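Local coordinates for trehalose synthase regulatory protein (Candida albicans, PDB 5HUS), which probably acts as a regulatory subunit of the trehalose-synthesising complex, through a C-terminal domain of the trehalose-phosphatase family with a HAD-type fold, at residues K155-S158 and E159-R163; G169-I172 and Q173-T177; E125-K128 and L129-K133. All coordinates share one frame; numbering follows the deposited sequence.

How the contacts relate
Following the chain from the N terminus, contact 3 comes first, on helix 116-136; contact 1 follows where the single helical turn 156-159 runs into helix 161-179, and contact 2 lies further along that helix. Each is local, within continuous chain, so none closes a long loop, and the three stand in series without nesting or crossing. Helices 116-136 and 161-179 pack beside each other on the antiparallel sheet 141-144, 149-152, 192-197 and 184-189. Contacts 2 and 3, centres about 11 Å apart, tie them together: Lys133 meets Glu170 and His174, and Leu129 packs against His174. Contact 1 lies at the surface, its nearest atoms about 7 Å from either of the others.

Contact 1 (K155-S158 and E159-R163); sequences KSFS and EDRER
A helical turn leading into the N-cap of helix 161-179 makes this contact, where Lys155 and Phe157 meet Glu159 and Arg161. Lys155 O is gripped three times: by Glu159 N at 3.0 Å, by Ser158 N, and by the hydroxyl of Ser158, whose OG donates to it at 2.9 Å. Asp160 N closes the next turn on Ser156 O. The chain then leaves helical geometry at Asp160, whose OD1 accepts weak capping bonds from Glu162 N and Arg163 N.

On one flank, Arg161 lays its aliphatic stem over a face of the Phe157 ring. Arg161 CG stands 3.8 Å from the centroid of the Phe157 ring, toward its rim and 24° off the normal, a CH-pi contact, and Arg161 CD comes to 3.5 Å from Phe157 CZ. CG is anti to the backbone N in both Phe157 (chi1 -164°) and Arg161 (chi1 -176°), and the two side chains run alongside each other.

On another flank, Ser158 OG accepts from a water that also donates to Glu159 OE2. A hydrogen-bonded chain therefore links the Lys155 carbonyl to the Glu159 carboxylate, whereas the long salt bridge from Lys155 NZ to Glu159 OE2, at 3.9 Å, is only a loose charge contact.

Contact 2 (G169-I172 and Q173-T177); sequences GETI and QHINT
Thr171 lies alongside Ile175, its methyl CG2 meeting CD1 of the isoleucine at 3.6 Å. The two are one turn apart on helix 161-179, part of an alpha-beta-beta-alpha-beta-beta sandwich with an antiparallel sheet, consistent with the C2-type cap of a HAD phosphatase. Two torsions produce the overlap: Thr171 OG1 sits beside the backbone N (chi1 -60°), which puts CG2 anti to that nitrogen, while Ile175 is extended beyond CG1, with CD1 anti (chi2 167°). Ile175 also touches Ala186 and Val195 of the sheet. Thr171 OG1 is hydrogen-bonded to Thr167 O.

One residue further on, the same spacing brings Ile172 CG2 to within 3.5 Å of Asn176 ND2. Asn176 OD1 accepts from Ala186 N, which ties the helix to strand 184-189.

On another side of the helix Glu170 runs alongside His174, their carboxylate and ring planes 54° apart. The nearest His174 atom to Glu170 OE2 is CB, at 4.1 Å. Glu170 OE1 forms a salt bridge with Lys133 NZ of helix 116-136, which also hydrogen-bonds to His174 ND1.

The backbone is regular, Ile175 N bonding to Thr171 O at 2.9 Å. At Gln173 O two donors converge from opposite faces of the carbonyl plane, Thr177 N at 2.9 Å and Thr177 OG1 at 2.7 Å.

Contact 3 (E125-K128 and L129-K133); sequences EIVK and LVESK
Val127 O takes the shortest backbone hydrogen bond across the contact, from Glu131 N at 2.8 Å. The same carbonyl is flanked by the glutamate's aliphatic stem, since CB and CG of Glu131 both lie close to it. The Glu131 side chain has CG beside its backbone N (chi1 -81°) and is extended beyond it, which carries the side chain back along the preceding turn. As a result Glu131 CD rests 3.7 Å from Val127 CG1, and the two side chains run alongside each other. This is a van der Waals contact between a methyl and a carboxylate.

Both segments belong to helix 116-136, one of the two helices that pack on the four-stranded antiparallel sheet. Backbone bonds from the N-H of residue i+4 to the carbonyl of residue i run throughout, among them Val130 N to Ile126 O at 2.9 Å. Ile126 and Val130 form the buried side: their CG2 methyls are 4.4 Å apart, a loose approach, and both side chains reach Val149 of the sheet, Val130 touching Phe151 and Cys142 as well. Leu129 points to the companion helix 161-179, where it packs on His174 and Ile175.

Towards the later end of the segment, Leu129 O is a doubly held acceptor. Ser132 OG donates to Leu129 O at 2.6 Å, with OG between the backbone N and the carbonyl carbon (chi1 74°), where it can reach back to that acceptor, and Lys133 N adds a longer bond of 3.3 Å.

Chemically the helix is amphipathic: branched aliphatic groups press on the sheet, while the Glu131 carboxylate stays exposed and the Ser132 hydroxyl donates to Leu129 O of its own turn.

Contact 1 (K155-S158 and E159-R163)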
ATOM      1  N   LYS A 155     -17.131 -17.101  -7.785  1.00 35.35           N
ATOM      2  CA  LYS A 155     -18.534 -17.498  -7.836  1.00 34.88           C
ATOM      3  C   LYS A 155     -18.925 -18.416  -6.680  1.00 38.13           C
ATOM      4  O   LYS A 155     -20.110 -18.576  -6.387  1.00 42.18           O
ATOM      5  CB  LYS A 155     -18.842 -18.181  -9.172  1.00 31.92           C
ATOM      6  CG  LYS A 155     -20.333 -18.287  -9.487  1.00 37.82           C
ATOM      7  CD  LYS A 155     -20.581 -19.107 -10.744  1.00 45.26           C
ATOM      8  CE  LYS A 155     -22.057 -19.460 -10.888  1.00 39.83           C
ATOM      9  NZ  LYS A 155     -22.267 -20.589 -11.835  1.00 55.37           N
ATOM     10  N   SER A 156     -17.937 -19.015  -6.020  1.00 30.14           N
ATOM     11  CA  SER A 156     -18.224 -19.905  -4.895  1.00 29.81           C
ATOM     12  C   SER A 156     -18.921 -19.141  -3.776  1.00 35.01           C
ATOM     13  O   SER A 156     -19.667 -19.721  -2.986  1.00 37.46           O
ATOM     14  CB  SER A 156     -16.943 -20.558  -4.367  1.00 40.05           C
ATOM     15  OG  SER A 156     -16.208 -19.666  -3.545  1.00 35.18           O
ATOM     16  N   PHE A 157     -18.680 -17.834  -3.729  1.00 30.32           N
ATOM     17  CA  PHE A 157     -19.231 -16.968  -2.690  1.00 34.67           C
ATOM     18  C   PHE A 157     -20.739 -16.814  -2.834  1.00 43.11           C
ATOM     19  O   PHE A 157     -21.452 -16.665  -1.842  1.00 40.20           O
ATOM     20  CB  PHE A 157     -18.560 -15.596  -2.733  1.00 33.12           C
ATOM     21  CG  PHE A 157     -18.768 -14.774  -1.495  1.00 37.84           C
ATOM     22  CD1 PHE A 157     -18.063 -15.059  -0.336  1.00 48.60           C
ATOM     23  CD2 PHE A 157     -19.651 -13.706  -1.492  1.00 51.14           C
ATOM     24  CE1 PHE A 157     -18.243 -14.299   0.808  1.00 52.15           C
ATOM     25  CE2 PHE A 157     -19.835 -12.942  -0.351  1.00 49.01           C
ATOM     26  CZ  PHE A 157     -19.130 -13.239   0.799  1.00 52.82           C
ATOM     27  N   SER A 158     -21.220 -16.834  -4.073  1.00 36.26           N
ATOM     28  CA  SER A 158     -22.651 -16.712  -4.326  1.00 30.10           C
ATOM     29  C   SER A 158     -23.317 -18.089  -4.308  1.00 36.28           C
ATOM     30  O   SER A 158     -24.460 -18.229  -3.874  1.00 36.28           O
ATOM     31  CB  SER A 158     -22.903 -15.999  -5.660  1.00 35.33           C
ATOM     32  OG  SER A 158     -22.182 -16.605  -6.718  1.00 39.65           O
ATOM     33  N   GLU A 159     -22.593 -19.104  -4.768  1.00 32.23           N
ATOM     34  CA  GLU A 159     -23.101 -20.474  -4.767  1.00 34.17           C
ATOM     35  C   GLU A 159     -23.360 -20.985  -3.349  1.00 39.07           C
ATOM     36  O   GLU A 159     -24.325 -21.713  -3.110  1.00 34.68           O
ATOM     37  CB  GLU A 159     -22.127 -21.402  -5.497  1.00 43.26           C
ATOM     38  CG  GLU A 159     -22.152 -21.245  -7.010  1.00 49.62           C
ATOM     39  CD  GLU A 159     -23.492 -21.631  -7.610  1.00 51.17           C
ATOM     40  OE1 GLU A 159     -23.957 -22.760  -7.347  1.00 57.87           O
ATOM     41  OE2 GLU A 159     -24.082 -20.804  -8.337  1.00 47.35           O
ATOM     42  N   ASP A 160     -22.493 -20.602  -2.417  1.00 29.08           N
ATOM     43  CA  ASP A 160     -22.679 -20.913  -1.002  1.00 29.20           C
ATOM     44  C   ASP A 160     -21.701 -20.075  -0.185  1.00 34.92           C
ATOM     45  O   ASP A 160     -20.541 -20.448  -0.023  1.00 32.19           O
ATOM     46  CB  ASP A 160     -22.476 -22.406  -0.725  1.00 34.33           C
ATOM     47  CG  ASP A 160     -22.909 -22.813   0.684  1.00 46.84           C
ATOM     48  OD1 ASP A 160     -23.020 -21.938   1.567  1.00 42.83           O
ATOM     49  OD2 ASP A 160     -23.136 -24.021   0.910  1.00 61.74           O
ATOM     50  N   ARG A 161     -22.175 -18.943   0.324  1.00 33.08           N
ATOM     51  CA  ARG A 161     -21.311 -18.009   1.036  1.00 33.42           C
ATOM     52  C   ARG A 161     -20.681 -18.651   2.271  1.00 39.55           C
ATOM     53  O   ARG A 161     -19.523 -18.386   2.597  1.00 38.43           O
ATOM     54  CB  ARG A 161     -22.096 -16.757   1.429  1.00 42.03           C
ATOM     55  CG  ARG A 161     -21.256 -15.681   2.092  1.00 53.82           C
ATOM     56  CD  ARG A 161     -22.077 -14.430   2.345  1.00 52.48           C
ATOM     57  NE  ARG A 161     -23.384 -14.763   2.897  1.00 53.86           N
ATOM     58  CZ  ARG A 161     -23.613 -15.006   4.182  1.00 64.48           C
ATOM     59  NH1 ARG A 161     -22.617 -14.953   5.060  1.00 63.34           N
ATOM     60  NH2 ARG A 161     -24.839 -15.303   4.592  1.00 69.96           N
ATOM     61  N   GLU A 162     -21.446 -19.507   2.939  1.00 38.20           N
ATOM     62  CA  GLU A 162     -20.982 -20.172   4.153  1.00 37.93           C
ATOM     63  C   GLU A 162     -19.835 -21.136   3.863  1.00 36.53           C
ATOM     64  O   GLU A 162     -18.827 -21.143   4.566  1.00 40.79           O
ATOM     65  CB  GLU A 162     -22.138 -20.919   4.824  1.00 47.30           C
ATOM     66  CG  GLU A 162     -22.329 -20.573   6.291  1.00 58.23           C
ATOM     67  CD  GLU A 162     -22.590 -19.096   6.510  1.00 66.19           C
ATOM     68  OE1 GLU A 162     -23.604 -18.584   5.985  1.00 60.21           O
ATOM     69  OE2 GLU A 162     -21.781 -18.446   7.205  1.00 53.90           O
ATOM     70  N   ARG A 163     -19.996 -21.953   2.827  1.00 39.59           N
ATOM     71  CA  ARG A 163     -18.949 -22.886   2.422  1.00 43.10           C
ATOM     72  C   ARG A 163     -17.701 -22.132   1.980  1.00 40.87           C
ATOM     73  O   ARG A 163     -16.577 -22.524   2.300  1.00 40.69           O
ATOM     74  CB  ARG A 163     -19.437 -23.793   1.294  1.00 39.06           C
ATOM     75  CG  ARG A 163     -18.369 -24.732   0.764  1.00 37.87           C
ATOM     76  CD  ARG A 163     -18.819 -25.443  -0.499  1.00 44.94           C
ATOM     77  NE  ARG A 163     -17.779 -26.329  -1.012  1.00 42.00           N
ATOM     78  CZ  ARG A 163     -17.912 -27.093  -2.092  1.00 57.88           C
ATOM     79  NH1 ARG A 163     -19.046 -27.080  -2.782  1.00 56.76           N
ATOM     80  NH2 ARG A 163     -16.910 -27.869  -2.484  1.00 51.30           N
TER
HETATM   81  O   HOH W   1     -23.942 -18.089  -8.179  1.00 45.32           O

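Contact 2 (G169-I172 and Q173-T177)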
ATOM      1  N   GLY A 169     -11.372 -19.426   5.508  1.00 33.75           N
ATOM      2  CA  GLY A 169     -10.879 -19.420   6.879  1.00 26.87           C
ATOM      3  C   GLY A 169      -9.974 -20.611   7.141  1.00 32.43           C
ATOM      4  O   GLY A 169      -8.964 -20.501   7.843  1.00 30.82           O
ATOM      5  N   GLU A 170     -10.335 -21.753   6.564  1.00 29.13           N
ATOM      6  CA  GLU A 170      -9.539 -22.967   6.679  1.00 33.05           C
ATOM      7  C   GLU A 170      -8.173 -22.765   6.025  1.00 32.72           C
ATOM      8  O   GLU A 170      -7.140 -23.183   6.555  1.00 30.98           O
ATOM      9  CB  GLU A 170     -10.283 -24.141   6.034  1.00 31.19           C
ATOM     10  CG  GLU A 170      -9.676 -25.501   6.281  1.00 32.41           C
ATOM     11  CD  GLU A 170      -8.533 -25.819   5.338  1.00 35.82           C
ATOM     12  OE1 GLU A 170      -8.619 -25.451   4.145  1.00 38.60           O
ATOM     13  OE2 GLU A 170      -7.543 -26.433   5.796  1.00 43.38           O
ATOM     14  N   THR A 171      -8.191 -22.111   4.868  1.00 28.94           N
ATOM     15  CA  THR A 171      -6.990 -21.837   4.091  1.00 26.70           C
ATOM     16  C   THR A 171      -6.058 -20.872   4.811  1.00 23.06           C
ATOM     17  O   THR A 171      -4.836 -21.042   4.799  1.00 26.80           O
ATOM     18  CB  THR A 171      -7.362 -21.270   2.709  1.00 29.41           C
ATOM     19  OG1 THR A 171      -8.159 -22.234   2.005  1.00 31.50           O
ATOM     20  CG2 THR A 171      -6.116 -20.960   1.895  1.00 26.89           C
ATOM     21  N   ILE A 172      -6.638 -19.858   5.446  1.00 24.85           N
ATOM     22  CA  ILE A 172      -5.866 -18.934   6.269  1.00 22.22           C
ATOM     23  C   ILE A 172      -5.113 -19.668   7.386  1.00 31.15           C
ATOM     24  O   ILE A 172      -3.926 -19.417   7.612  1.00 25.00           O
ATOM     25  CB  ILE A 172      -6.775 -17.852   6.876  1.00 23.78           C
ATOM     26  CG1 ILE A 172      -7.205 -16.866   5.787  1.00 30.09           C
ATOM     27  CG2 ILE A 172      -6.057 -17.121   7.997  1.00 26.66           C
ATOM     28  CD1 ILE A 172      -8.237 -15.873   6.242  1.00 29.30           C
ATOM     29  N   GLN A 173      -5.795 -20.581   8.074  1.00 32.80           N
ATOM     30  CA  GLN A 173      -5.157 -21.347   9.147  1.00 26.24           C
ATOM     31  C   GLN A 173      -4.042 -22.233   8.603  1.00 26.77           C
ATOM     32  O   GLN A 173      -2.961 -22.311   9.190  1.00 33.19           O
ATOM     33  CB  GLN A 173      -6.184 -22.200   9.900  1.00 27.20           C
ATOM     34  CG  GLN A 173      -5.562 -23.084  10.979  1.00 31.87           C
ATOM     35  CD  GLN A 173      -6.594 -23.703  11.902  1.00 37.64           C
ATOM     36  OE1 GLN A 173      -7.797 -23.474  11.753  1.00 39.04           O
ATOM     37  NE2 GLN A 173      -6.127 -24.490  12.867  1.00 39.40           N
ATOM     38  N   HIS A 174      -4.317 -22.895   7.483  1.00 26.17           N
ATOM     39  CA  HIS A 174      -3.356 -23.766   6.800  1.00 27.27           C
ATOM     40  C   HIS A 174      -2.079 -22.999   6.433  1.00 33.17           C
ATOM     41  O   HIS A 174      -0.972 -23.387   6.815  1.00 26.53           O
ATOM     42  CB  HIS A 174      -4.021 -24.372   5.555  1.00 28.42           C
ATOM     43  CG  HIS A 174      -3.172 -25.354   4.803  1.00 24.89           C
ATOM     44  ND1 HIS A 174      -3.669 -26.101   3.754  1.00 27.12           N
ATOM     45  CD2 HIS A 174      -1.873 -25.708   4.931  1.00 28.72           C
ATOM     46  CE1 HIS A 174      -2.710 -26.870   3.270  1.00 29.65           C
ATOM     47  NE2 HIS A 174      -1.609 -26.651   3.968  1.00 27.48           N
ATOM     48  N   ILE A 175      -2.238 -21.901   5.703  1.00 26.90           N
ATOM     49  CA  ILE A 175      -1.095 -21.086   5.303  1.00 25.25           C
ATOM     50  C   ILE A 175      -0.342 -20.496   6.494  1.00 25.58           C
ATOM     51  O   ILE A 175       0.892 -20.504   6.524  1.00 26.36           O
ATOM     52  CB  ILE A 175      -1.541 -19.952   4.361  1.00 25.65           C
ATOM     53  CG1 ILE A 175      -2.032 -20.547   3.042  1.00 25.17           C
ATOM     54  CG2 ILE A 175      -0.404 -18.968   4.117  1.00 25.29           C
ATOM     55  CD1 ILE A 175      -2.782 -19.564   2.167  1.00 20.99           C
ATOM     56  N   ASN A 176      -1.066 -19.987   7.485  1.00 24.86           N
ATOM     57  CA  ASN A 176      -0.398 -19.363   8.617  1.00 24.03           C
ATOM     58  C   ASN A 176       0.364 -20.387   9.441  1.00 29.55           C
ATOM     59  O   ASN A 176       1.468 -20.111   9.897  1.00 26.27           O
ATOM     60  CB  ASN A 176      -1.394 -18.601   9.488  1.00 23.71           C
ATOM     61  CG  ASN A 176      -1.821 -17.294   8.855  1.00 26.91           C
ATOM     62  OD1 ASN A 176      -1.173 -16.813   7.927  1.00 27.51           O
ATOM     63  ND2 ASN A 176      -2.905 -16.715   9.349  1.00 29.45           N
ATOM     64  N   THR A 177      -0.206 -21.575   9.605  1.00 22.99           N
ATOM     65  CA  THR A 177       0.482 -22.620  10.365  1.00 24.69           C
ATOM     66  C   THR A 177       1.826 -22.952   9.719  1.00 26.77           C
ATOM     67  O   THR A 177       2.849 -23.049  10.400  1.00 31.85           O
ATOM     68  CB  THR A 177      -0.365 -23.901  10.466  1.00 28.62           C
ATOM     69  OG1 THR A 177      -1.615 -23.606  11.104  1.00 32.03           O
ATOM     70  CG2 THR A 177       0.374 -24.974  11.268  1.00 32.79           C
TER

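Contact 3 (E125-K128 and L129-K133)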
ATOM      1  N   GLU A 125       5.433 -22.988  -3.394  1.00 21.52           N
ATOM      2  CA  GLU A 125       4.718 -23.758  -2.380  1.00 33.49           C
ATOM      3  C   GLU A 125       3.373 -23.119  -2.059  1.00 27.05           C
ATOM      4  O   GLU A 125       2.359 -23.809  -1.946  1.00 26.74           O
ATOM      5  CB  GLU A 125       5.551 -23.886  -1.105  1.00 32.24           C
ATOM      6  CG  GLU A 125       6.862 -24.634  -1.284  1.00 43.82           C
ATOM      7  CD  GLU A 125       6.662 -26.074  -1.720  1.00 66.96           C
ATOM      8  OE1 GLU A 125       5.698 -26.717  -1.246  1.00 54.98           O
ATOM      9  OE2 GLU A 125       7.466 -26.563  -2.541  1.00 58.59           O
ATOM     10  N   ILE A 126       3.368 -21.797  -1.918  1.00 26.10           N
ATOM     11  CA  ILE A 126       2.136 -21.071  -1.632  1.00 21.79           C
ATOM     12  C   ILE A 126       1.131 -21.220  -2.769  1.00 24.15           C
ATOM     13  O   ILE A 126      -0.047 -21.494  -2.534  1.00 26.78           O
ATOM     14  CB  ILE A 126       2.417 -19.573  -1.378  1.00 19.70           C
ATOM     15  CG1 ILE A 126       3.329 -19.415  -0.162  1.00 25.27           C
ATOM     16  CG2 ILE A 126       1.112 -18.813  -1.175  1.00 20.97           C
ATOM     17  CD1 ILE A 126       3.820 -17.990   0.068  1.00 26.37           C
ATOM     18  N   VAL A 127       1.603 -21.054  -4.002  1.00 23.07           N
ATOM     19  CA  VAL A 127       0.736 -21.156  -5.174  1.00 22.19           C
ATOM     20  C   VAL A 127       0.116 -22.548  -5.296  1.00 25.52           C
ATOM     21  O   VAL A 127      -1.080 -22.685  -5.568  1.00 27.88           O
ATOM     22  CB  VAL A 127       1.502 -20.826  -6.466  1.00 25.60           C
ATOM     23  CG1 VAL A 127       0.668 -21.192  -7.684  1.00 31.30           C
ATOM     24  CG2 VAL A 127       1.859 -19.342  -6.496  1.00 25.34           C
ATOM     25  N   LYS A 128       0.936 -23.571  -5.085  1.00 27.52           N
ATOM     26  CA  LYS A 128       0.484 -24.957  -5.142  1.00 29.25           C
ATOM     27  C   LYS A 128      -0.603 -25.215  -4.102  1.00 28.12           C
ATOM     28  O   LYS A 128      -1.627 -25.838  -4.395  1.00 30.57           O
ATOM     29  CB  LYS A 128       1.666 -25.904  -4.929  1.00 31.62           C
ATOM     30  CG  LYS A 128       1.336 -27.376  -5.116  1.00 43.15           C
ATOM     31  CD  LYS A 128       2.425 -28.076  -5.915  1.00 46.25           C
ATOM     32  CE  LYS A 128       2.237 -29.581  -5.900  1.00 52.91           C
ATOM     33  NZ  LYS A 128       2.367 -30.120  -4.520  1.00 49.24           N
ATOM     34  N   LEU A 129      -0.380 -24.712  -2.894  1.00 26.57           N
ATOM     35  CA  LEU A 129      -1.345 -24.843  -1.808  1.00 27.81           C
ATOM     36  C   LEU A 129      -2.673 -24.180  -2.184  1.00 35.98           C
ATOM     37  O   LEU A 129      -3.737 -24.792  -2.070  1.00 29.55           O
ATOM     38  CB  LEU A 129      -0.771 -24.242  -0.520  1.00 24.55           C
ATOM     39  CG  LEU A 129      -1.481 -24.455   0.820  1.00 29.36           C
ATOM     40  CD1 LEU A 129      -0.491 -24.283   1.958  1.00 36.28           C
ATOM     41  CD2 LEU A 129      -2.653 -23.493   1.001  1.00 29.26           C
ATOM     42  N   VAL A 130      -2.610 -22.935  -2.648  1.00 24.77           N
ATOM     43  CA  VAL A 130      -3.819 -22.211  -3.030  1.00 29.72           C
ATOM     44  C   VAL A 130      -4.543 -22.903  -4.182  1.00 30.50           C
ATOM     45  O   VAL A 130      -5.773 -22.994  -4.187  1.00 28.94           O
ATOM     46  CB  VAL A 130      -3.506 -20.753  -3.421  1.00 29.04           C
ATOM     47  CG1 VAL A 130      -4.751 -20.062  -3.959  1.00 28.20           C
ATOM     48  CG2 VAL A 130      -2.953 -20.000  -2.218  1.00 26.78           C
ATOM     49  N   GLU A 131      -3.784 -23.418  -5.145  1.00 27.26           N
ATOM     50  CA  GLU A 131      -4.392 -24.069  -6.304  1.00 28.70           C
ATOM     51  C   GLU A 131      -5.156 -25.331  -5.897  1.00 33.31           C
ATOM     52  O   GLU A 131      -6.195 -25.642  -6.480  1.00 33.85           O
ATOM     53  CB  GLU A 131      -3.329 -24.392  -7.360  1.00 30.28           C
ATOM     54  CG  GLU A 131      -2.961 -23.188  -8.230  1.00 24.13           C
ATOM     55  CD  GLU A 131      -1.826 -23.475  -9.197  1.00 36.36           C
ATOM     56  OE1 GLU A 131      -1.067 -24.440  -8.968  1.00 40.62           O
ATOM     57  OE2 GLU A 131      -1.694 -22.730 -10.188  1.00 35.69           O
ATOM     58  N   SER A 132      -4.659 -26.032  -4.881  1.00 32.61           N
ATOM     59  CA  SER A 132      -5.324 -27.234  -4.380  1.00 34.37           C
ATOM     60  C   SER A 132      -6.643 -26.899  -3.684  1.00 37.97           C
ATOM     61  O   SER A 132      -7.564 -27.717  -3.658  1.00 34.99           O
ATOM     62  CB  SER A 132      -4.411 -28.007  -3.424  1.00 35.33           C
ATOM     63  OG  SER A 132      -4.310 -27.360  -2.166  1.00 46.19           O
ATOM     64  N   LYS A 133      -6.730 -25.701  -3.115  1.00 28.64           N
ATOM     65  CA  LYS A 133      -7.977 -25.230  -2.526  1.00 28.35           C
ATOM     66  C   LYS A 133      -8.978 -24.898  -3.622  1.00 34.60           C
ATOM     67  O   LYS A 133     -10.173 -25.163  -3.486  1.00 30.94           O
ATOM     68  CB  LYS A 133      -7.748 -23.998  -1.648  1.00 32.93           C
ATOM     69  CG  LYS A 133      -6.737 -24.190  -0.533  1.00 31.18           C
ATOM     70  CD  LYS A 133      -7.151 -25.297   0.423  1.00 40.02           C
ATOM     71  CE  LYS A 133      -6.165 -25.411   1.579  1.00 33.69           C
ATOM     72  NZ  LYS A 133      -6.510 -26.535   2.494  1.00 34.42           N
TER